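Local coordinates for Non-structural protein 9 (PDB 5C94), which forms a homodimer and binds RNA, probably as an accessory component of the coronavirus replication and transcription machinery, at residues K17-G22 and A46-S51; C28-K33 and P53-A58; A58-E63 and I68-D73; V89-I94 and G103-A108. One frame throughout, in Å; residues are numbered along the deposited sequence. Where two conformers were deposited one is given.

Contact 1: residues K17-G22 and A46-S51; sequences KACVAG and AAITSS
Ile48 reaches across to Cys19 and Ala21 and makes every contact between 17-22 and 46-51. Two ends of the one side chain do the work. Its gamma methyl CG2 lies 3.9 Å from Cys19 SG, while the tip of its longer branch, CD1, comes to 3.7 Å from Ala21 CB. The torsions explain this division: chi1 of 75° sets CG1 between the backbone N and the carbonyl carbon, and chi2 of 150° carries CD1 away from CG2 to Ala21. The branched residue therefore straddles two positions whose side chains point to the same face. Cys19 swings its sulfur the same way about its own first torsion (66°), which turns SG onto the isoleucine.

The backbones are not paired here. The nearest CA atoms, those of Cys19 and Ile48, are 8.2 Å apart and no hydrogen bond crosses. Strand 30-39 lies between the two strands in sheet order, with Cys19 and Ala21 bonding by their backbones to Ser32 and Val30. That second-neighbour strands meet by side chain shows how strongly the sheet curls, consistent with the small beta barrel of coronavirus nsp9. Leu55 adds to the same cluster, touching both Ala21 and Ile48. With all three contacting residues buried and only methyl groups and a sulfur meeting, cohesion across this part of the barrel interior is dispersive and hydrophobic rather than directional.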
loop_
_atom_site.group_PDB
_atom_site.type_symbol
_atom_site.label_atom_id
_atom_site.label_comp_id
_atom_site.label_asym_id
_atom_site.label_seq_id
_atom_site.Cartn_x
_atom_site.Cartn_y
_atom_site.Cartn_z
ATOM N N LYS A 17 9.440 6.061 12.058
ATOM C CA LYS A 17 10.237 6.423 13.236
ATOM C C LYS A 17 11.508 5.567 13.288
ATOM O O LYS A 17 11.589 4.523 12.637
ATOM C CB LYS A 17 9.419 6.282 14.537
ATOM C CG LYS A 17 9.242 4.850 15.051
ATOM C CD LYS A 17 8.257 4.761 16.225
ATOM C CE LYS A 17 7.727 3.318 16.410
ATOM N NZ LYS A 17 6.621 3.177 17.424
ATOM N N ALA A 18 12.510 6.019 14.035
ATOM C CA ALA A 18 13.728 5.235 14.158
ATOM C C ALA A 18 13.467 4.017 15.007
ATOM O O ALA A 18 12.574 4.013 15.855
ATOM C CB ALA A 18 14.860 6.049 14.755
ATOM N N CYS A 19 14.258 2.981 14.758
ATOM C CA CYS A 19 14.287 1.793 15.591
ATOM C C CYS A 19 15.665 1.213 15.457
ATOM O O CYS A 19 16.520 1.801 14.799
ATOM C CB CYS A 19 13.241 0.772 15.169
ATOM S SG CYS A 19 13.539 0.064 13.524
ATOM N N VAL A 20 15.875 0.047 16.058
ATOM C CA VAL A 20 17.156 -0.639 15.962
ATOM C C VAL A 20 16.924 -2.047 15.435
ATOM O O VAL A 20 15.846 -2.603 15.595
ATOM C CB VAL A 20 17.897 -0.686 17.331
ATOM C CG1 VAL A 20 18.272 0.708 17.780
ATOM C CG2 VAL A 20 17.018 -1.334 18.391
ATOM N N ALA A 21 17.944 -2.613 14.803
ATOM C CA ALA A 21 17.854 -3.935 14.210
ATOM C C ALA A 21 19.236 -4.561 14.263
ATOM O O ALA A 21 20.210 -3.883 14.593
ATOM C CB ALA A 21 17.343 -3.856 12.782
ATOM N N GLY A 22 19.319 -5.852 13.950
ATOM C CA GLY A 22 20.568 -6.583 14.061
ATOM C C GLY A 22 20.522 -7.910 13.326
ATOM O O GLY A 22 19.473 -8.292 12.786
ATOM N N ALA A 46 5.192 -2.568 10.493
ATOM C CA ALA A 46 5.037 -3.388 9.295
ATOM C C ALA A 46 6.362 -3.763 8.616
ATOM O O ALA A 46 6.501 -4.841 8.015
ATOM C CB ALA A 46 4.155 -2.646 8.303
ATOM N N ALA A 47 7.328 -2.856 8.688
ATOM C CA ALA A 47 8.549 -3.014 7.923
ATOM C C ALA A 47 9.660 -2.148 8.478
ATOM O O ALA A 47 9.394 -1.167 9.171
ATOM C CB ALA A 47 8.305 -2.668 6.467
ATOM N N ILE A 48 10.905 -2.519 8.193
ATOM C CA ILE A 48 12.017 -1.609 8.455
ATOM C C ILE A 48 12.841 -1.459 7.182
ATOM O O ILE A 48 12.809 -2.338 6.318
ATOM C CB ILE A 48 12.923 -2.082 9.625
ATOM C CG1 ILE A 48 13.803 -3.247 9.189
ATOM C CG2 ILE A 48 12.094 -2.426 10.885
ATOM C CD1 ILE A 48 15.125 -3.290 9.912
ATOM N N THR A 49 13.523 -0.323 7.042
ATOM C CA THR A 49 14.490 -0.151 5.960
ATOM C C THR A 49 15.903 0.106 6.484
ATOM O O THR A 49 16.096 0.653 7.582
ATOM C CB THR A 49 14.105 1.002 5.004
ATOM O OG1 THR A 49 13.924 2.218 5.742
ATOM C CG2 THR A 49 12.836 0.656 4.247
ATOM N N SER A 50 16.889 -0.284 5.685
ATOM C CA SER A 50 18.275 -0.191 6.102
ATOM C C SER A 50 19.221 -0.314 4.922
ATOM O O SER A 50 18.857 -0.868 3.887
ATOM C CB SER A 50 18.583 -1.280 7.141
ATOM O OG SER A 50 19.933 -1.198 7.571
ATOM N N SER A 51 20.438 0.191 5.086
ATOM C CA SER A 51 21.486 -0.003 4.082
ATOM C C SER A 51 22.087 -1.393 4.227
ATOM O O SER A 51 22.676 -1.940 3.301
ATOM C CB SER A 51 22.576 1.041 4.241
ATOM O OG SER A 51 22.829 1.272 5.618
#

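Contact 2: residues C28-K33 and P53-A58; sequences CSVESK and PNLKVA
Leu55 turns its CG anti to its carbonyl carbon (chi1 -55°), which sends its forked end toward Val30 and Ser32; Cys28 does likewise (chi1 -74°) and brings its sulfur to Val57. The leucine fork divides its partners. CD2 meets Val30 CG2 at 4.2 Å, and CD1 lies 4.1 Å from Ser32 OG. That hydroxyl can sit beside a methyl group because its hydrogen is given to Val30 O within its own strand: Ser32 OG donates to Val30 O at 2.9 Å, approaching from 47° above the carbonyl plane. At the other end Cys28 SG packs 4.0 Å from Val57 CG1 and 3.9 Å from Val57 O, separations of van der Waals contact.

No hydrogen bond joins 28-33 to 53-58. Strand 12-22 lies between them in the sheet: Val30 and Ser32 bond through their backbones to Ala21 and Cys19 on one flank, and Lys56 to Gly22 on the other. Leu55 and Ser32 also touch Ala21, whereas Cys28 rests on Val20, so side chains from the two flanks meet over both faces of the central strand near its end. Leu55 is held further through its backbone N, bonded to Tyr92 OH. Two classic beta bulges flank this end of strand 12-22, Ser29 and Val30 facing Ala21, and Lys56 and Val57 facing Gly22, in a sheet that curls as in the nsp9 beta barrel.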
loop_
_atom_site.group_PDB
_atom_site.type_symbol
_atom_site.label_atom_id
_atom_site.label_comp_id
_atom_site.label_asym_id
_atom_site.label_seq_id
_atom_site.Cartn_x
_atom_site.Cartn_y
_atom_site.Cartn_z
ATOM N N CYS A 28 21.074 -5.945 18.342
ATOM C CA CYS A 28 20.288 -5.007 17.538
ATOM C C CYS A 28 20.957 -3.654 17.701
ATOM O O CYS A 28 20.492 -2.802 18.459
ATOM C CB CYS A 28 18.831 -4.906 17.982
ATOM S SG CYS A 28 17.867 -6.328 17.517
ATOM N N SER A 29 22.052 -3.459 16.987
ATOM C CA SER A 29 22.858 -2.267 17.155
ATOM C C SER A 29 22.825 -1.372 15.929
ATOM O O SER A 29 23.553 -0.379 15.863
ATOM C CB SER A 29 24.300 -2.661 17.471
ATOM O OG SER A 29 24.867 -3.388 16.385
ATOM N N VAL A 30 22.001 -1.739 14.950
ATOM C CA VAL A 30 21.940 -1.003 13.703
ATOM C C VAL A 30 20.703 -0.123 13.626
ATOM O O VAL A 30 19.587 -0.628 13.445
ATOM C CB VAL A 30 21.958 -1.949 12.491
ATOM C CG1 VAL A 30 21.950 -1.144 11.166
ATOM C CG2 VAL A 30 23.159 -2.859 12.566
ATOM N N GLU A 31 20.902 1.188 13.754
ATOM C CA GLU A 31 19.786 2.131 13.710
ATOM C C GLU A 31 19.142 2.035 12.352
ATOM O O GLU A 31 19.830 2.031 11.338
ATOM C CB GLU A 31 20.232 3.571 13.980
ATOM C CG GLU A 31 19.064 4.549 14.194
ATOM C CD GLU A 31 19.533 5.961 14.511
ATOM O OE1 GLU A 31 20.279 6.133 15.502
ATOM O OE2 GLU A 31 19.156 6.895 13.773
ATOM N N SER A 32 17.821 1.921 12.343
ATOM C CA SER A 32 17.088 1.749 11.111
ATOM C C SER A 32 15.805 2.537 11.193
ATOM O O SER A 32 15.497 3.135 12.220
ATOM C CB SER A 32 16.786 0.272 10.846
ATOM O OG SER A 32 17.910 -0.544 11.131
ATOM N N LYS A 33 15.077 2.530 10.089
ATOM C CA LYS A 33 13.822 3.239 9.940
ATOM C C LYS A 33 12.676 2.218 9.887
ATOM O O LYS A 33 12.707 1.298 9.060
ATOM C CB LYS A 33 13.864 4.081 8.661
ATOM C CG LYS A 33 12.780 5.141 8.531
ATOM C CD LYS A 33 12.522 5.396 7.052
ATOM C CE LYS A 33 12.434 6.870 6.732
ATOM N NZ LYS A 33 13.742 7.519 6.995
ATOM N N PRO A 53 22.018 -5.319 4.465
ATOM C CA PRO A 53 21.257 -6.457 3.918
ATOM C C PRO A 53 21.180 -7.694 4.824
ATOM O O PRO A 53 20.525 -8.671 4.457
ATOM C CB PRO A 53 22.037 -6.815 2.651
ATOM C CG PRO A 53 23.472 -6.510 3.033
ATOM C CD PRO A 53 23.373 -5.237 3.890
ATOM N N ASN A 54 21.819 -7.664 5.986
ATOM C CA ASN A 54 21.933 -8.886 6.774
ATOM C C ASN A 54 21.078 -8.944 8.017
ATOM O O ASN A 54 21.279 -9.827 8.856
ATOM C CB ASN A 54 23.379 -9.094 7.181
ATOM C CG ASN A 54 24.293 -9.117 6.001
ATOM O OD1 ASN A 54 24.177 -9.991 5.146
ATOM N ND2 ASN A 54 25.205 -8.156 5.934
ATOM N N LEU A 55 20.138 -8.013 8.144
ATOM C CA LEU A 55 19.348 -7.911 9.362
ATOM C C LEU A 55 18.356 -9.064 9.480
ATOM O O LEU A 55 17.849 -9.565 8.468
ATOM C CB LEU A 55 18.620 -6.576 9.404
ATOM C CG LEU A 55 19.541 -5.372 9.245
ATOM C CD1 LEU A 55 18.724 -4.107 9.252
ATOM C CD2 LEU A 55 20.593 -5.344 10.350
ATOM N N LYS A 56 18.106 -9.500 10.704
ATOM C CA LYS A 56 17.170 -10.570 10.971
ATOM C C LYS A 56 16.137 -10.274 12.018
ATOM O O LYS A 56 15.165 -10.944 12.106
ATOM C CB LYS A 56 17.879 -11.806 11.505
ATOM C CG LYS A 56 18.749 -12.598 10.558
ATOM C CD LYS A 56 18.158 -12.721 9.188
ATOM C CE LYS A 56 18.369 -14.083 8.599
ATOM N NZ LYS A 56 17.118 -14.884 8.595
ATOM N N VAL A 57 16.380 -9.280 12.836
ATOM C CA VAL A 57 15.534 -8.988 14.003
ATOM C C VAL A 57 15.418 -7.464 14.137
ATOM O O VAL A 57 16.390 -6.732 13.914
ATOM C CB VAL A 57 16.058 -9.610 15.346
ATOM C CG1 VAL A 57 15.234 -9.163 16.548
ATOM C CG2 VAL A 57 16.086 -11.126 15.278
ATOM N N ALA A 58 14.238 -6.972 14.489
ATOM C CA ALA A 58 14.088 -5.543 14.748
ATOM C C ALA A 58 13.602 -5.331 16.165
ATOM O O ALA A 58 13.046 -6.248 16.793
ATOM C CB ALA A 58 13.134 -4.901 13.763
#

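Contact 3: residues A58-E63 and I68-D73; sequences ASFLNE and IYVDLD
Ala58 and Val70, a hydrogen-bonded antiparallel pair, form the tight end of this contact. Ala58 N gives its hydrogen to Val70 O at 2.8 Å, and Val70 N returns the bond to Ala58 O. Beneath them Ala58 CB touches Val70 CG2 at 3.8 Å and Leu72 CD2 at 4.0 Å, on the face that turns toward Ile48. Phe60 continues this face. Its first torsion of 47° holds the ring against the side chains of strand 67-71, where CE1 comes to 3.5 Å from Ile68 CD1 and CE2 lies against Val70 CG2. Ring and isoleucine meet at a slant, whereas the valine crosses the phenylalanine side chain nearly at a right angle.

On the opposite face Ser59 is buried but Tyr69 is exposed to solvent. Ser59 OG donates to Ile68 O at 2.8 Å, from 39° above that carbonyl plane, while Phe60 N reaches the same oxygen from the other face over a longer 3.3 Å. Gln67 NE2 supplies the serine with a second bond. The serine oxygen also stands 3.2 Å above the tyrosine ring plane, toward its rim; since its hydrogen goes to Ile68 O, this is packing. Looser still is the turn end, where Asn62 only brushes Ile68 and its OD1 is bonded to Asn66. Alternating hydrogen-bonded and non-hydrogen-bonded pairs, with strand directions 145° apart, define a twisted beta hairpin, here carrying strand 67-71, one of the two outermost strands of the sheet within the chain.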
loop_
_atom_site.group_PDB
_atom_site.type_symbol
_atom_site.label_atom_id
_atom_site.label_comp_id
_atom_site.label_asym_id
_atom_site.label_seq_id
_atom_site.Cartn_x
_atom_site.Cartn_y
_atom_site.Cartn_z
ATOM N N ALA A 58 14.238 -6.972 14.489
ATOM C CA ALA A 58 14.088 -5.543 14.748
ATOM C C ALA A 58 13.602 -5.331 16.165
ATOM O O ALA A 58 13.046 -6.248 16.793
ATOM C CB ALA A 58 13.134 -4.901 13.763
ATOM N N SER A 59 13.809 -4.120 16.673
ATOM C CA SER A 59 13.388 -3.812 18.034
ATOM C C SER A 59 12.868 -2.389 18.190
ATOM O O SER A 59 13.373 -1.437 17.579
ATOM C CB SER A 59 14.537 -4.055 19.009
ATOM O OG SER A 59 14.047 -4.104 20.332
ATOM N N PHE A 60 11.849 -2.261 19.025
ATOM C CA PHE A 60 11.202 -0.978 19.257
ATOM C C PHE A 60 10.262 -1.059 20.465
ATOM O O PHE A 60 10.057 -2.138 21.051
ATOM C CB PHE A 60 10.439 -0.541 18.009
ATOM C CG PHE A 60 9.593 -1.629 17.410
ATOM C CD1 PHE A 60 8.369 -1.973 17.986
ATOM C CD2 PHE A 60 10.019 -2.311 16.272
ATOM C CE1 PHE A 60 7.582 -2.986 17.442
ATOM C CE2 PHE A 60 9.237 -3.329 15.709
ATOM C CZ PHE A 60 8.016 -3.669 16.299
ATOM N N LEU A 61 9.690 0.056 20.862
ATOM C CA LEU A 61 8.703 0.060 21.932
ATOM C C LEU A 61 7.332 -0.225 21.393
ATOM O O LEU A 61 7.025 0.180 20.316
ATOM C CB LEU A 61 8.677 1.394 22.641
ATOM C CG LEU A 61 9.886 1.824 23.447
ATOM C CD1 LEU A 61 9.629 3.116 24.170
ATOM C CD2 LEU A 61 10.344 0.760 24.405
ATOM N N ASN A 62 6.513 -0.925 22.149
ATOM C CA ASN A 62 5.130 -1.145 21.775
ATOM C C ASN A 62 4.182 -0.097 22.334
ATOM O O ASN A 62 4.625 0.891 22.908
ATOM C CB ASN A 62 4.665 -2.543 22.148
ATOM C CG ASN A 62 4.575 -2.768 23.628
ATOM O OD1 ASN A 62 4.901 -1.931 24.426
ATOM N ND2 ASN A 62 4.143 -3.932 23.988
ATOM N N GLU A 63 2.879 -0.304 22.138
ATOM C CA GLU A 63 1.866 0.606 22.685
ATOM C C GLU A 63 2.041 0.849 24.180
ATOM O O GLU A 63 1.996 1.989 24.647
ATOM C CB GLU A 63 0.451 0.073 22.401
ATOM C CG GLU A 63 0.052 0.096 20.925
ATOM C CD GLU A 63 -0.336 1.493 20.422
ATOM O OE1 GLU A 63 -0.363 2.450 21.220
ATOM O OE2 GLU A 63 -0.600 1.645 19.217
ATOM N N ILE A 68 10.239 -4.524 22.671
ATOM C CA ILE A 68 9.986 -5.836 22.085
ATOM C C ILE A 68 10.891 -6.129 20.895
ATOM O O ILE A 68 11.535 -5.228 20.344
ATOM C CB ILE A 68 8.531 -5.993 21.626
ATOM C CG1 ILE A 68 8.263 -5.135 20.402
ATOM C CG2 ILE A 68 7.547 -5.642 22.758
ATOM C CD1 ILE A 68 7.123 -5.678 19.563
ATOM N N TYR A 69 10.934 -7.404 20.515
ATOM C CA TYR A 69 11.705 -7.867 19.369
ATOM C C TYR A 69 10.802 -8.607 18.372
ATOM O O TYR A 69 9.884 -9.339 18.759
ATOM C CB TYR A 69 12.868 -8.745 19.851
ATOM C CG TYR A 69 13.851 -7.949 20.702
ATOM C CD1 TYR A 69 13.613 -7.728 22.067
ATOM C CD2 TYR A 69 14.992 -7.381 20.138
ATOM C CE1 TYR A 69 14.495 -6.977 22.843
ATOM C CE2 TYR A 69 15.876 -6.637 20.903
ATOM C CZ TYR A 69 15.626 -6.436 22.251
ATOM O OH TYR A 69 16.512 -5.685 22.997
ATOM N N VAL A 70 11.033 -8.359 17.086
ATOM C CA VAL A 70 10.289 -9.030 16.019
ATOM C C VAL A 70 11.241 -9.599 14.956
ATOM O O VAL A 70 12.302 -9.026 14.666
ATOM C CB VAL A 70 9.275 -8.079 15.322
ATOM C CG1 VAL A 70 8.263 -7.556 16.319
ATOM C CG2 VAL A 70 9.990 -6.919 14.649
ATOM N N ASP A 71 10.857 -10.745 14.403
ATOM C CA ASP A 71 11.585 -11.375 13.308
ATOM C C ASP A 71 11.306 -10.663 11.983
ATOM O O ASP A 71 10.237 -10.076 11.784
ATOM C CB ASP A 71 11.201 -12.859 13.212
ATOM C CG ASP A 71 11.732 -13.685 14.388
ATOM O OD1 ASP A 71 12.769 -13.318 14.990
ATOM O OD2 ASP A 71 11.085 -14.695 14.732
ATOM N N LEU A 72 12.268 -10.735 11.074
ATOM C CA LEU A 72 12.142 -10.122 9.759
ATOM C C LEU A 72 12.087 -11.183 8.651
ATOM O O LEU A 72 12.817 -12.170 8.700
ATOM C CB LEU A 72 13.321 -9.168 9.519
ATOM C CG LEU A 72 13.522 -8.077 10.567
ATOM C CD1 LEU A 72 14.770 -7.260 10.263
ATOM C CD2 LEU A 72 12.285 -7.185 10.615
ATOM N N ASP A 73 11.224 -10.980 7.658
ATOM C CA ASP A 73 11.305 -11.741 6.416
ATOM C C ASP A 73 12.599 -11.376 5.679
ATOM O O ASP A 73 13.260 -10.391 6.019
ATOM C CB ASP A 73 10.093 -11.463 5.532
ATOM C CG ASP A 73 8.804 -12.058 6.087
ATOM O OD1 ASP A 73 8.862 -12.966 6.945
ATOM O OD2 ASP A 73 7.720 -11.625 5.641
#

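Contact 4: residues V89-I94 and G103-A108; sequences VYLYFI and GMVLGA
Strand-on-helix packing joins Leu91 and Phe93 of the barrel to Val105 and Leu106 of helix 99-109, the helix that flanks the beta barrel in the nsp9 fold. The two segments run nearly antiparallel, with 157° between their directions, and their axes come no closer than 10.6 Å. At that spacing only side chains span the gap, and no hydrogen bond crosses it. Leu91 and Phe93, two residues apart, point to the same side of the strand; Val105 and Leu106, neighbours on the helix, answer them.

All four residues are buried. Leu91 makes the lighter contribution, its CD2 standing 4.3 Å from Val105 CG1. Its other methyl, CD1, lies 3.4 Å above the Phe93 ring plane, toward the rim, and so steadies the aromatic group from within its own strand. The helix, by contrast, meets the phenylalanine at its edge.

Tyr35 backs Val105 and Phe78 backs Leu106, so the inner side of the helix rests on several strands. Gly103 and Gly107, four residues apart, fit the GxxxG pattern through which nsp9 helices commonly pair, consistent with helix contacts to the second subunit. Phe93 presents its far end to the helix because CG lies anti to the carbonyl carbon (chi1 -69°): CE1 comes to 3.8 Å from Val105 CB, and CZ ends 3.9 Å from Leu106 CG, which lies in the plane of the ring.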
loop_
_atom_site.group_PDB
_atom_site.type_symbol
_atom_site.label_atom_id
_atom_site.label_comp_id
_atom_site.label_asym_id
_atom_site.label_seq_id
_atom_site.Cartn_x
_atom_site.Cartn_y
_atom_site.Cartn_z
ATOM N N VAL A 89 18.362 0.596 -0.893
ATOM C CA VAL A 89 17.706 0.426 0.399
ATOM C C VAL A 89 17.106 -0.971 0.506
ATOM O O VAL A 89 16.461 -1.451 -0.423
ATOM C CB VAL A 89 16.600 1.483 0.610
ATOM C CG1 VAL A 89 15.911 1.287 1.955
ATOM C CG2 VAL A 89 17.183 2.903 0.503
ATOM N N TYR A 90 17.341 -1.628 1.636
ATOM C CA TYR A 90 16.788 -2.952 1.911
ATOM C C TYR A 90 15.542 -2.822 2.761
ATOM O O TYR A 90 15.552 -2.165 3.806
ATOM C CB TYR A 90 17.838 -3.835 2.598
ATOM C CG TYR A 90 19.006 -4.080 1.682
ATOM C CD1 TYR A 90 18.974 -5.119 0.754
ATOM C CD2 TYR A 90 20.107 -3.232 1.678
ATOM C CE1 TYR A 90 20.033 -5.339 -0.119
ATOM C CE2 TYR A 90 21.168 -3.438 0.792
ATOM C CZ TYR A 90 21.118 -4.493 -0.101
ATOM O OH TYR A 90 22.155 -4.720 -0.974
ATOM N N LEU A 91 14.458 -3.420 2.297
ATOM C CA LEU A 91 13.174 -3.285 2.969
ATOM C C LEU A 91 12.761 -4.656 3.498
ATOM O O LEU A 91 12.638 -5.625 2.731
ATOM C CB LEU A 91 12.137 -2.701 2.014
ATOM C CG LEU A 91 10.682 -2.384 2.407
ATOM C CD1 LEU A 91 9.832 -3.593 2.217
ATOM C CD2 LEU A 91 10.533 -1.879 3.811
ATOM N N TYR A 92 12.599 -4.729 4.818
ATOM C CA TYR A 92 12.254 -5.962 5.497
ATOM C C TYR A 92 10.872 -5.839 6.087
ATOM O O TYR A 92 10.648 -4.977 6.939
ATOM C CB TYR A 92 13.210 -6.278 6.655
ATOM C CG TYR A 92 14.696 -6.286 6.397
ATOM C CD1 TYR A 92 15.419 -5.099 6.248
ATOM C CD2 TYR A 92 15.385 -7.488 6.376
ATOM C CE1 TYR A 92 16.789 -5.128 6.041
ATOM C CE2 TYR A 92 16.735 -7.533 6.181
ATOM C CZ TYR A 92 17.436 -6.365 6.016
ATOM O OH TYR A 92 18.788 -6.466 5.838
ATOM N N PHE A 93 9.956 -6.699 5.679
ATOM C CA PHE A 93 8.678 -6.751 6.358
ATOM C C PHE A 93 8.850 -7.605 7.586
ATOM O O PHE A 93 9.695 -8.492 7.643
ATOM C CB PHE A 93 7.572 -7.308 5.468
ATOM C CG PHE A 93 7.201 -6.401 4.337
ATOM C CD1 PHE A 93 6.491 -5.228 4.575
ATOM C CD2 PHE A 93 7.583 -6.708 3.037
ATOM C CE1 PHE A 93 6.151 -4.386 3.530
ATOM C CE2 PHE A 93 7.249 -5.877 1.983
ATOM C CZ PHE A 93 6.534 -4.709 2.226
ATOM N N ILE A 94 8.037 -7.313 8.576
ATOM C CA ILE A 94 8.053 -8.046 9.809
ATOM C C ILE A 94 7.277 -9.367 9.658
ATOM O O ILE A 94 6.258 -9.418 8.970
ATOM C CB ILE A 94 7.497 -7.130 10.901
ATOM C CG1 ILE A 94 8.624 -6.172 11.297
ATOM C CG2 ILE A 94 6.923 -7.912 12.076
ATOM C CD1 ILE A 94 8.187 -5.002 12.043
ATOM N N GLY A 103 1.307 -4.060 1.585
ATOM C CA GLY A 103 1.029 -3.240 0.426
ATOM C C GLY A 103 1.042 -1.766 0.781
ATOM O O GLY A 103 1.540 -0.940 -0.000
ATOM N N MET A 104 0.519 -1.432 1.954
ATOM C CA MET A 104 0.473 -0.042 2.369
ATOM C C MET A 104 1.859 0.583 2.441
ATOM O O MET A 104 2.048 1.718 2.013
ATOM C CB MET A 104 -0.232 0.083 3.706
ATOM C CG MET A 104 -1.721 -0.081 3.582
ATOM S SD MET A 104 -2.523 0.510 5.063
ATOM C CE MET A 104 -1.590 2.005 5.365
ATOM N N VAL A 105 2.825 -0.164 2.969
ATOM C CA VAL A 105 4.210 0.282 2.972
ATOM C C VAL A 105 4.721 0.458 1.541
ATOM O O VAL A 105 5.367 1.461 1.229
ATOM C CB VAL A 105 5.138 -0.708 3.709
ATOM C CG1 VAL A 105 6.600 -0.254 3.593
ATOM C CG2 VAL A 105 4.746 -0.838 5.168
ATOM N N LEU A 106 4.437 -0.512 0.674
ATOM C CA LEU A 106 4.922 -0.443 -0.705
ATOM C C LEU A 106 4.308 0.759 -1.406
ATOM O O LEU A 106 4.984 1.465 -2.158
ATOM C CB LEU A 106 4.605 -1.727 -1.483
ATOM C CG LEU A 106 5.346 -2.995 -1.052
ATOM C CD1 LEU A 106 4.857 -4.195 -1.852
ATOM C CD2 LEU A 106 6.858 -2.838 -1.191
ATOM N N GLY A 107 3.021 0.978 -1.155
ATOM C CA GLY A 107 2.324 2.111 -1.722
ATOM C C GLY A 107 2.935 3.418 -1.246
ATOM O O GLY A 107 3.092 4.345 -2.037
ATOM N N ALA A 108 3.289 3.490 0.037
ATOM C CA ALA A 108 3.775 4.740 0.627
ATOM C C ALA A 108 5.130 5.142 0.061
ATOM O O ALA A 108 5.445 6.328 -0.017
ATOM C CB ALA A 108 3.864 4.631 2.141
#

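How the contacts relate
Contacts 1 and 4 are wholly buried and apolar: the first joins strands across the barrel interior, the second seats the helix on the barrel wall. Contact 2 is also largely buried but reaches a partly exposed cysteine, while contact 3 lies at the sheet's margin and is the one with direct backbone pairing. Chemistry follows place: hydrogen bonds cross only in the hairpin, and methyl, sulfur and ring contacts serve elsewhere. Contacts 2 and 3 share Ala58 and strand 57-61, whose Ser59 N bonds to Val20 O of contact 1. Strand 42-50 links contact 1 to contact 4 through Ile48 N and Tyr92 O, 2.8 Å apart.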